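Local coordinates for protein acyl-CoA dehydrogenase (Slackia heliotrinireducens, PDB 4RM7) that belongs to the acyl-CoA dehydrogenase family, with a beta-rich middle domain set between two helical domains, at residues 123-131 with 157-168; 188-199 with 215-226. One frame throughout, in Å; residues are numbered along the deposited sequence.

How the contacts relate
Both contacts lie in the beta-rich middle domain and follow one another along the chain, contact 1 closing before contact 2 opens. In contact 1 the chain runs from strand 124-127 through 25 intervening residues and returns as the end of strand 151-161 and the loop up to A168. Contact 2 closes a shorter loop of 15 residues, joining the end of strand 184-191 and the start of strand 197-202 to strand 212-221. Their centres are about 12 Å apart. Two probable backbone bonds connect them directly: V215 N to K157 O at 2.8 Å, where strands 151-161 and 212-221 are neighbours, and R192 N to P167 O at 2.9 Å.

Contact 1: 123-131 with 157-168; sequences SYALAISEP and KMFVNNGEYAPA
K157 reaches across to 123-131 with its aliphatic stem against A127 and its ammonium held by I128 O and E130 OE1, with S172 OG as a third partner. Its CG lies 3.7 Å from A127 CB. The chain bends at chi2 (-61°), which carries NZ past the A127 carbonyl to I128 O at 2.9 Å and to E130 OE1 at 2.7 Å. The second bond is a salt bridge, made on the anti side of the carboxylate and 31° out of its plane; OE1 also bonds T142 OG1. Beside this pair, M158 N donates to S129 O at 2.8 Å, while the selenomethionine methyl CE of M158 rests on the P131 ring, 3.6 Å from CD.

Farther along, the two branches of V160 take different partners: CG1 faces L126 O and CG2 packs on A127 CB at 3.8 Å. A125 CB points into the bend of the other segment, meeting A166 CB and N161 O, and A125 N donates to A168 O at 2.8 Å, where 123-131 runs beside strand 168-175. Polar bonds thus hold both ends, with mainly small aliphatic groups meeting between them. With K157 buried, the paired carboxylate, carbonyl and hydroxyl probably offset the cost of burying its charge.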
loop_
_atom_site.group_PDB
_atom_site.type_symbol
_atom_site.label_atom_id
_atom_site.label_comp_id
_atom_site.label_asym_id
_atom_site.label_seq_id
_atom_site.Cartn_x
_atom_site.Cartn_y
_atom_site.Cartn_z
ATOM N N SER A 123 24.733 -32.725 15.074
ATOM C CA SER A 123 26.085 -32.405 15.476
ATOM C C SER A 123 26.812 -31.555 14.450
ATOM O O SER A 123 27.996 -31.323 14.578
ATOM C CB SER A 123 26.874 -33.675 15.772
ATOM O OG SER A 123 27.144 -34.394 14.590
ATOM N N TYR A 124 26.114 -31.119 13.416
ATOM C CA TYR A 124 26.744 -30.314 12.385
ATOM C C TYR A 124 25.953 -29.066 12.039
ATOM O O TYR A 124 24.779 -28.976 12.325
ATOM C CB TYR A 124 27.001 -31.145 11.132
ATOM C CG TYR A 124 25.764 -31.673 10.469
ATOM C CD1 TYR A 124 25.107 -30.935 9.510
ATOM C CD2 TYR A 124 25.260 -32.913 10.795
ATOM C CE1 TYR A 124 23.976 -31.418 8.896
ATOM C CE2 TYR A 124 24.130 -33.403 10.185
ATOM C CZ TYR A 124 23.494 -32.650 9.237
ATOM O OH TYR A 124 22.365 -33.133 8.629
ATOM N N ALA A 125 26.630 -28.088 11.458
ATOM C CA ALA A 125 25.988 -26.869 11.007
ATOM C C ALA A 125 26.275 -26.610 9.542
ATOM O O ALA A 125 27.390 -26.763 9.098
ATOM C CB ALA A 125 26.430 -25.695 11.846
ATOM N N LEU A 126 25.249 -26.218 8.803
ATOM C CA LEU A 126 25.314 -26.028 7.367
ATOM C C LEU A 126 25.952 -24.691 7.014
ATOM O O LEU A 126 25.493 -23.657 7.475
ATOM C CB LEU A 126 23.895 -26.109 6.814
ATOM C CG LEU A 126 23.598 -26.115 5.322
ATOM C CD1 LEU A 126 24.299 -27.277 4.620
ATOM C CD2 LEU A 126 22.095 -26.202 5.133
ATOM N N ALA A 127 27.009 -24.692 6.211
ATOM C CA ALA A 127 27.645 -23.425 5.848
ATOM C C ALA A 127 27.729 -23.235 4.344
ATOM O O ALA A 127 28.621 -23.781 3.701
ATOM C CB ALA A 127 29.033 -23.342 6.463
ATOM N N ILE A 128 26.819 -22.436 3.794
ATOM C CA ILE A 128 26.679 -22.300 2.346
ATOM C C ILE A 128 26.756 -20.864 1.811
ATOM O O ILE A 128 27.477 -20.595 0.851
ATOM C CB ILE A 128 25.356 -22.863 1.874
ATOM C CG1 ILE A 128 25.072 -24.215 2.509
ATOM C CG2 ILE A 128 25.364 -23.001 0.367
ATOM C CD1 ILE A 128 23.692 -24.727 2.124
ATOM N N SER A 129 25.992 -19.947 2.401
ATOM C CA SER A 129 25.927 -18.571 1.893
ATOM C C SER A 129 27.267 -17.839 1.924
ATOM O O SER A 129 28.030 -17.976 2.873
ATOM C CB SER A 129 24.906 -17.765 2.694
ATOM O OG SER A 129 23.667 -18.453 2.786
ATOM N N GLU A 130 27.541 -17.043 0.894
ATOM C CA GLU A 130 28.745 -16.215 0.856
ATOM C C GLU A 130 28.385 -14.750 0.630
ATOM O O GLU A 130 27.395 -14.446 -0.043
ATOM C CB GLU A 130 29.699 -16.681 -0.246
ATOM C CG GLU A 130 29.756 -18.167 -0.422
ATOM C CD GLU A 130 31.149 -18.655 -0.727
ATOM O OE1 GLU A 130 31.324 -19.882 -0.847
ATOM O OE2 GLU A 130 32.071 -17.819 -0.838
ATOM N N PRO A 131 29.204 -13.833 1.175
ATOM C CA PRO A 131 28.947 -12.388 1.094
ATOM C C PRO A 131 28.819 -11.829 -0.327
ATOM O O PRO A 131 28.033 -10.904 -0.536
ATOM C CB PRO A 131 30.174 -11.776 1.793
ATOM C CG PRO A 131 31.198 -12.864 1.834
ATOM C CD PRO A 131 30.425 -14.127 1.947
ATOM N N LYS A 157 31.860 -18.195 5.060
ATOM C CA LYS A 157 30.456 -18.520 5.011
ATOM C C LYS A 157 29.707 -17.603 5.948
ATOM O O LYS A 157 30.201 -17.236 7.010
ATOM C CB LYS A 157 30.228 -19.986 5.359
ATOM C CG LYS A 157 30.812 -20.932 4.348
ATOM C CD LYS A 157 30.207 -20.750 2.960
ATOM C CE LYS A 157 30.694 -21.850 2.033
ATOM N NZ LYS A 157 30.112 -21.791 0.655
HETATM N N MSE A 158 28.509 -17.228 5.523
HETATM C CA MSE A 158 27.709 -16.211 6.187
HETATM C C MSE A 158 26.422 -16.828 6.696
HETATM O O MSE A 158 25.956 -17.826 6.152
HETATM C CB MSE A 158 27.416 -15.082 5.206
HETATM C CG MSE A 158 27.064 -13.757 5.831
HETATM SE SE MSE A 158 27.930 -12.309 4.858
HETATM C CE MSE A 158 29.776 -12.833 5.211
ATOM N N PHE A 159 25.860 -16.248 7.745
ATOM C CA PHE A 159 24.571 -16.692 8.278
ATOM C C PHE A 159 24.567 -18.195 8.588
ATOM O O PHE A 159 23.645 -18.910 8.219
ATOM C CB PHE A 159 23.444 -16.344 7.294
ATOM C CG PHE A 159 23.485 -14.915 6.792
ATOM C CD1 PHE A 159 23.458 -13.849 7.679
ATOM C CD2 PHE A 159 23.533 -14.640 5.429
ATOM C CE1 PHE A 159 23.487 -12.521 7.215
ATOM C CE2 PHE A 159 23.566 -13.320 4.959
ATOM C CZ PHE A 159 23.539 -12.264 5.851
ATOM N N VAL A 160 25.615 -18.671 9.250
ATOM C CA VAL A 160 25.729 -20.083 9.581
ATOM C C VAL A 160 25.023 -20.362 10.888
ATOM O O VAL A 160 25.549 -20.047 11.957
ATOM C CB VAL A 160 27.203 -20.521 9.701
ATOM C CG1 VAL A 160 27.303 -21.996 10.060
ATOM C CG2 VAL A 160 27.965 -20.211 8.404
ATOM N N ASN A 161 23.830 -20.952 10.813
ATOM C CA ASN A 161 23.093 -21.282 12.026
ATOM C C ASN A 161 23.930 -22.139 12.942
ATOM O O ASN A 161 24.459 -23.172 12.533
ATOM C CB ASN A 161 21.781 -22.008 11.736
ATOM C CG ASN A 161 21.209 -22.680 12.982
ATOM O OD1 ASN A 161 21.349 -23.887 13.169
ATOM N ND2 ASN A 161 20.600 -21.888 13.858
ATOM N N ASN A 162 24.034 -21.688 14.187
ATOM C CA ASN A 162 24.876 -22.329 15.205
ATOM C C ASN A 162 26.324 -22.534 14.761
ATOM O O ASN A 162 27.009 -23.457 15.215
ATOM C CB ASN A 162 24.283 -23.661 15.663
ATOM C CG ASN A 162 24.879 -24.133 17.000
ATOM O OD1 ASN A 162 25.284 -23.318 17.846
ATOM N ND2 ASN A 162 24.959 -25.450 17.178
ATOM N N GLY A 163 26.801 -21.645 13.896
ATOM C CA GLY A 163 28.161 -21.738 13.398
ATOM C C GLY A 163 29.204 -21.665 14.490
ATOM O O GLY A 163 30.246 -22.292 14.403
ATOM N N GLU A 164 28.895 -20.911 15.534
ATOM C CA GLU A 164 29.838 -20.625 16.600
ATOM C C GLU A 164 30.210 -21.833 17.442
ATOM O O GLU A 164 31.339 -21.935 17.913
ATOM C CB GLU A 164 29.264 -19.543 17.501
ATOM C CG GLU A 164 30.239 -18.991 18.497
ATOM C CD GLU A 164 29.610 -17.930 19.371
ATOM O OE1 GLU A 164 28.461 -17.525 19.084
ATOM O OE2 GLU A 164 30.257 -17.509 20.351
ATOM N N TYR A 165 29.268 -22.747 17.642
ATOM C CA TYR A 165 29.503 -23.844 18.577
ATOM C C TYR A 165 29.310 -25.236 17.991
ATOM O O TYR A 165 29.672 -26.216 18.626
ATOM C CB TYR A 165 28.601 -23.683 19.800
ATOM C CG TYR A 165 28.977 -22.503 20.665
ATOM C CD1 TYR A 165 30.203 -22.468 21.324
ATOM C CD2 TYR A 165 28.113 -21.427 20.830
ATOM C CE1 TYR A 165 30.565 -21.395 22.121
ATOM C CE2 TYR A 165 28.463 -20.343 21.635
ATOM C CZ TYR A 165 29.694 -20.334 22.277
ATOM O OH TYR A 165 30.062 -19.267 23.078
ATOM N N ALA A 166 28.742 -25.333 16.795
ATOM C CA ALA A 166 28.544 -26.634 16.166
ATOM C C ALA A 166 29.861 -27.406 16.077
ATOM O O ALA A 166 30.894 -26.834 15.732
ATOM C CB ALA A 166 27.952 -26.475 14.796
ATOM N N PRO A 167 29.820 -28.704 16.405
ATOM C CA PRO A 167 30.974 -29.607 16.371
ATOM C C PRO A 167 31.586 -29.739 14.982
ATOM O O PRO A 167 32.772 -29.997 14.850
ATOM C CB PRO A 167 30.384 -30.942 16.822
ATOM C CG PRO A 167 29.226 -30.573 17.652
ATOM C CD PRO A 167 28.652 -29.335 17.041
ATOM N N ALA A 168 30.782 -29.552 13.951
ATOM C CA ALA A 168 31.262 -29.734 12.596
ATOM C C ALA A 168 30.508 -28.830 11.620
ATOM O O ALA A 168 29.360 -28.443 11.860
ATOM C CB ALA A 168 31.126 -31.176 12.194
#

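Contact 2: 188-199 with 215-226; sequences WMVPRSAAGIYA and VRFDNVEVKESW
A beta hairpin, strands 197-202 and 212-221 of the middle domain, forms one half of this contact; in the other, the end of strand 184-191 meets the 3-10 turn 224-226. The short hairpin segments are antiparallel, at 162° and 4.7 Å between axes. Y198 and R216 form a hydrogen-bonded pair, with Y198 N to R216 O at 2.9 Å and the reciprocal bond, R216 N to Y198 O, at 2.8 Å. On the same face of the sheet the R216 guanidinium lies flat over the Y198 ring, planes 9° apart, an off-centre cation-pi stack with CZ 4.3 Å from the ring centroid. Bends at chi2 and chi3 fold the arginine back over the tyrosine; its NH2 also makes a weak bond to Y200 OH. On the other face I197 and F217 run side by side, pointing the same way, and I197 CG2 meets V215 CG1.

Beyond G196, whose carbonyl accepts D218 N, the chain of 215-226 turns a corner at N219 and V220 packs on A194, CG1 to CB 3.6 Å. W226 lies with one face under P191: CD stands 3.4 Å from the centroid of the six-membered ring and only 4° off its normal, a CH-pi contact. The W226 carbonyl receives M189 N at 3.0 Å. V222 CG2 covers a face of W188, whose edge meets K223 O; W188 NE1 bonds S186. Backbone pairing therefore fixes the hairpin, whereas at the 3-10 turn one backbone bond is joined by CH-pi and aliphatic packing, and the tyrosine's pi face probably gives the R216 charge some electrostatic stabilisation.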
loop_
_atom_site.group_PDB
_atom_site.type_symbol
_atom_site.label_atom_id
_atom_site.label_comp_id
_atom_site.label_asym_id
_atom_site.label_seq_id
_atom_site.Cartn_x
_atom_site.Cartn_y
_atom_site.Cartn_z
ATOM N N TRP A 188 31.791 -30.657 2.053
ATOM C CA TRP A 188 32.805 -31.159 2.968
ATOM C C TRP A 188 32.332 -31.091 4.416
ATOM O O TRP A 188 31.940 -30.028 4.892
ATOM C CB TRP A 188 34.086 -30.350 2.827
ATOM C CG TRP A 188 34.673 -30.343 1.464
ATOM C CD1 TRP A 188 34.263 -29.604 0.390
ATOM C CD2 TRP A 188 35.816 -31.089 1.028
ATOM N NE1 TRP A 188 35.077 -29.859 -0.694
ATOM C CE2 TRP A 188 36.036 -30.764 -0.325
ATOM C CE3 TRP A 188 36.670 -32.006 1.649
ATOM C CZ2 TRP A 188 37.070 -31.327 -1.062
ATOM C CZ3 TRP A 188 37.698 -32.558 0.918
ATOM C CH2 TRP A 188 37.889 -32.220 -0.424
HETATM N N MSE A 189 32.387 -32.213 5.126
HETATM C CA MSE A 189 32.042 -32.223 6.547
HETATM C C MSE A 189 33.289 -31.943 7.393
HETATM O O MSE A 189 34.048 -32.856 7.728
HETATM C CB MSE A 189 31.408 -33.563 6.936
HETATM C CG MSE A 189 30.911 -33.636 8.373
HETATM SE SE MSE A 189 29.465 -32.383 8.745
HETATM C CE MSE A 189 28.029 -33.201 7.728
ATOM N N VAL A 190 33.499 -30.677 7.737
ATOM C CA VAL A 190 34.738 -30.265 8.384
ATOM C C VAL A 190 34.601 -30.154 9.891
ATOM O O VAL A 190 33.754 -29.417 10.385
ATOM C CB VAL A 190 35.211 -28.913 7.830
ATOM C CG1 VAL A 190 36.534 -28.493 8.461
ATOM C CG2 VAL A 190 35.325 -28.978 6.316
ATOM N N PRO A 191 35.438 -30.894 10.632
ATOM C CA PRO A 191 35.503 -30.784 12.098
ATOM C C PRO A 191 35.833 -29.360 12.519
ATOM O O PRO A 191 36.728 -28.755 11.930
ATOM C CB PRO A 191 36.642 -31.736 12.483
ATOM C CG PRO A 191 36.782 -32.666 11.324
ATOM C CD PRO A 191 36.396 -31.879 10.104
ATOM N N ARG A 192 35.134 -28.841 13.521
ATOM C CA ARG A 192 35.316 -27.463 13.964
ATOM C C ARG A 192 36.697 -27.290 14.604
ATOM O O ARG A 192 37.179 -26.170 14.793
ATOM C CB ARG A 192 34.193 -27.076 14.939
ATOM C CG ARG A 192 34.280 -25.680 15.543
ATOM C CD ARG A 192 33.748 -24.580 14.612
ATOM N NE ARG A 192 33.440 -23.349 15.347
ATOM C CZ ARG A 192 34.360 -22.519 15.844
ATOM N NH1 ARG A 192 33.985 -21.434 16.503
ATOM N NH2 ARG A 192 35.657 -22.770 15.694
ATOM N N SER A 193 37.336 -28.415 14.908
ATOM C CA SER A 193 38.635 -28.436 15.570
ATOM C C SER A 193 39.815 -28.291 14.603
ATOM O O SER A 193 40.950 -28.089 15.031
ATOM C CB SER A 193 38.788 -29.734 16.359
ATOM O OG SER A 193 38.834 -30.852 15.486
ATOM N N ALA A 194 39.556 -28.422 13.306
ATOM C CA ALA A 194 40.563 -28.144 12.288
ATOM C C ALA A 194 41.078 -26.716 12.423
ATOM O O ALA A 194 40.290 -25.772 12.515
ATOM C CB ALA A 194 39.987 -28.365 10.901
ATOM N N ALA A 195 42.393 -26.550 12.442
ATOM C CA ALA A 195 42.982 -25.228 12.615
ATOM C C ALA A 195 42.592 -24.315 11.463
ATOM O O ALA A 195 42.408 -24.779 10.337
ATOM C CB ALA A 195 44.486 -25.330 12.728
ATOM N N GLY A 196 42.434 -23.023 11.751
ATOM C CA GLY A 196 42.112 -22.049 10.717
ATOM C C GLY A 196 40.642 -21.725 10.560
ATOM O O GLY A 196 40.252 -21.006 9.626
ATOM N N ILE A 197 39.809 -22.249 11.458
ATOM C CA ILE A 197 38.375 -21.933 11.413
ATOM C C ILE A 197 38.029 -20.847 12.432
ATOM O O ILE A 197 38.283 -21.002 13.616
ATOM C CB ILE A 197 37.527 -23.179 11.673
ATOM C CG1 ILE A 197 37.820 -24.230 10.600
ATOM C CG2 ILE A 197 36.050 -22.823 11.686
ATOM C CD1 ILE A 197 37.049 -25.506 10.768
ATOM N N TYR A 198 37.468 -19.739 11.969
ATOM C CA TYR A 198 37.133 -18.629 12.860
ATOM C C TYR A 198 35.639 -18.305 12.815
ATOM O O TYR A 198 35.077 -18.030 11.751
ATOM C CB TYR A 198 37.966 -17.389 12.499
ATOM C CG TYR A 198 39.445 -17.661 12.569
ATOM C CD1 TYR A 198 40.186 -17.319 13.694
ATOM C CD2 TYR A 198 40.100 -18.291 11.516
ATOM C CE1 TYR A 198 41.548 -17.585 13.758
ATOM C CE2 TYR A 198 41.447 -18.574 11.572
ATOM C CZ TYR A 198 42.167 -18.223 12.692
ATOM O OH TYR A 198 43.507 -18.505 12.730
ATOM N N ALA A 199 34.987 -18.332 13.970
ATOM C CA ALA A 199 33.568 -18.013 13.987
ATOM C C ALA A 199 33.298 -16.658 14.637
ATOM O O ALA A 199 33.845 -16.320 15.683
ATOM C CB ALA A 199 32.789 -19.102 14.678
ATOM N N VAL A 215 31.579 -17.518 9.407
ATOM C CA VAL A 215 32.690 -18.428 9.631
ATOM C C VAL A 215 33.721 -18.292 8.528
ATOM O O VAL A 215 33.410 -18.476 7.352
ATOM C CB VAL A 215 32.219 -19.897 9.708
ATOM C CG1 VAL A 215 33.398 -20.798 9.949
ATOM C CG2 VAL A 215 31.192 -20.070 10.813
ATOM N N ARG A 216 34.953 -17.973 8.906
ATOM C CA ARG A 216 36.035 -17.858 7.941
ATOM C C ARG A 216 36.900 -19.108 7.989
ATOM O O ARG A 216 37.274 -19.588 9.065
ATOM C CB ARG A 216 36.884 -16.614 8.217
ATOM C CG ARG A 216 37.840 -16.201 7.079
ATOM C CD ARG A 216 39.169 -15.634 7.615
ATOM N NE ARG A 216 39.034 -15.090 8.970
ATOM C CZ ARG A 216 40.047 -14.832 9.802
ATOM N NH1 ARG A 216 41.312 -15.052 9.446
ATOM N NH2 ARG A 216 39.790 -14.345 11.009
ATOM N N PHE A 217 37.211 -19.636 6.811
ATOM C CA PHE A 217 38.160 -20.724 6.680
ATOM C C PHE A 217 39.472 -20.163 6.118
ATOM O O PHE A 217 39.533 -19.710 4.967
ATOM C CB PHE A 217 37.583 -21.820 5.789
ATOM C CG PHE A 217 36.287 -22.384 6.297
ATOM C CD1 PHE A 217 36.264 -23.586 7.000
ATOM C CD2 PHE A 217 35.082 -21.706 6.082
ATOM C CE1 PHE A 217 35.062 -24.104 7.486
ATOM C CE2 PHE A 217 33.871 -22.215 6.565
ATOM C CZ PHE A 217 33.861 -23.417 7.274
ATOM N N ASP A 218 40.503 -20.160 6.956
ATOM C CA ASP A 218 41.814 -19.630 6.584
ATOM C C ASP A 218 42.818 -20.771 6.447
ATOM O O ASP A 218 43.321 -21.275 7.451
ATOM C CB ASP A 218 42.295 -18.603 7.624
ATOM C CG ASP A 218 43.746 -18.192 7.425
ATOM O OD1 ASP A 218 44.210 -18.138 6.264
ATOM O OD2 ASP A 218 44.427 -17.919 8.439
ATOM N N ASN A 219 43.104 -21.157 5.202
ATOM C CA ASN A 219 43.935 -22.327 4.876
ATOM C C ASN A 219 43.676 -23.533 5.763
ATOM O O ASN A 219 44.553 -23.962 6.490
ATOM C CB ASN A 219 45.427 -21.982 4.940
ATOM C CG ASN A 219 45.856 -21.054 3.827
ATOM O OD1 ASN A 219 45.572 -21.304 2.662
ATOM N ND2 ASN A 219 46.531 -19.963 4.184
ATOM N N VAL A 220 42.467 -24.075 5.717
ATOM C CA VAL A 220 42.152 -25.215 6.560
ATOM C C VAL A 220 42.439 -26.524 5.843
ATOM O O VAL A 220 41.949 -26.758 4.739
ATOM C CB VAL A 220 40.694 -25.181 7.008
ATOM C CG1 VAL A 220 40.391 -26.394 7.867
ATOM C CG2 VAL A 220 40.430 -23.900 7.770
ATOM N N GLU A 221 43.260 -27.362 6.468
ATOM C CA GLU A 221 43.574 -28.676 5.920
ATOM C C GLU A 221 42.358 -29.582 5.986
ATOM O O GLU A 221 41.833 -29.861 7.068
ATOM C CB GLU A 221 44.724 -29.327 6.677
ATOM C CG GLU A 221 46.008 -28.541 6.646
ATOM C CD GLU A 221 47.234 -29.432 6.643
ATOM O OE1 GLU A 221 47.097 -30.677 6.760
ATOM O OE2 GLU A 221 48.339 -28.874 6.507
ATOM N N VAL A 222 41.912 -30.047 4.828
ATOM C CA VAL A 222 40.773 -30.948 4.795
ATOM C C VAL A 222 41.196 -32.312 4.262
ATOM O O VAL A 222 41.958 -32.406 3.303
ATOM C CB VAL A 222 39.610 -30.357 3.952
ATOM C CG1 VAL A 222 39.077 -29.092 4.615
ATOM C CG2 VAL A 222 40.053 -30.062 2.527
ATOM N N LYS A 223 40.726 -33.371 4.909
ATOM C CA LYS A 223 41.054 -34.724 4.465
ATOM C C LYS A 223 40.080 -35.183 3.372
ATOM O O LYS A 223 38.957 -34.695 3.286
ATOM C CB LYS A 223 41.049 -35.690 5.656
ATOM C CG LYS A 223 42.271 -35.542 6.556
ATOM C CD LYS A 223 42.201 -36.443 7.793
ATOM C CE LYS A 223 43.377 -36.202 8.760
ATOM N NZ LYS A 223 43.318 -34.864 9.470
ATOM N N GLU A 224 40.520 -36.108 2.527
ATOM C CA GLU A 224 39.683 -36.596 1.435
ATOM C C GLU A 224 38.428 -37.306 1.956
ATOM O O GLU A 224 37.351 -37.213 1.356
ATOM C CB GLU A 224 40.490 -37.527 0.529
ATOM C CG GLU A 224 39.693 -38.170 -0.604
ATOM C CD GLU A 224 39.247 -37.176 -1.670
ATOM O OE1 GLU A 224 39.674 -36.003 -1.614
ATOM O OE2 GLU A 224 38.470 -37.573 -2.568
ATOM N N SER A 225 38.569 -37.987 3.090
ATOM C CA SER A 225 37.467 -38.726 3.701
ATOM C C SER A 225 36.331 -37.814 4.174
ATOM O O SER A 225 35.247 -38.289 4.499
ATOM C CB SER A 225 37.976 -39.563 4.883
ATOM O OG SER A 225 38.326 -38.751 5.995
ATOM N N TRP A 226 36.584 -36.510 4.216
ATOM C CA TRP A 226 35.585 -35.547 4.671
ATOM C C TRP A 226 34.619 -35.152 3.556
ATOM O O TRP A 226 33.514 -34.686 3.828
ATOM C CB TRP A 226 36.263 -34.291 5.232
ATOM C CG TRP A 226 37.087 -34.537 6.465
ATOM C CD1 TRP A 226 37.187 -35.703 7.161
ATOM C CD2 TRP A 226 37.929 -33.593 7.140
ATOM N NE1 TRP A 226 38.039 -35.548 8.224
ATOM C CE2 TRP A 226 38.503 -34.260 8.239
ATOM C CE3 TRP A 226 38.257 -32.253 6.922
ATOM C CZ2 TRP A 226 39.387 -33.628 9.120
ATOM C CZ3 TRP A 226 39.140 -31.630 7.795
ATOM C CH2 TRP A 226 39.691 -32.318 8.878
#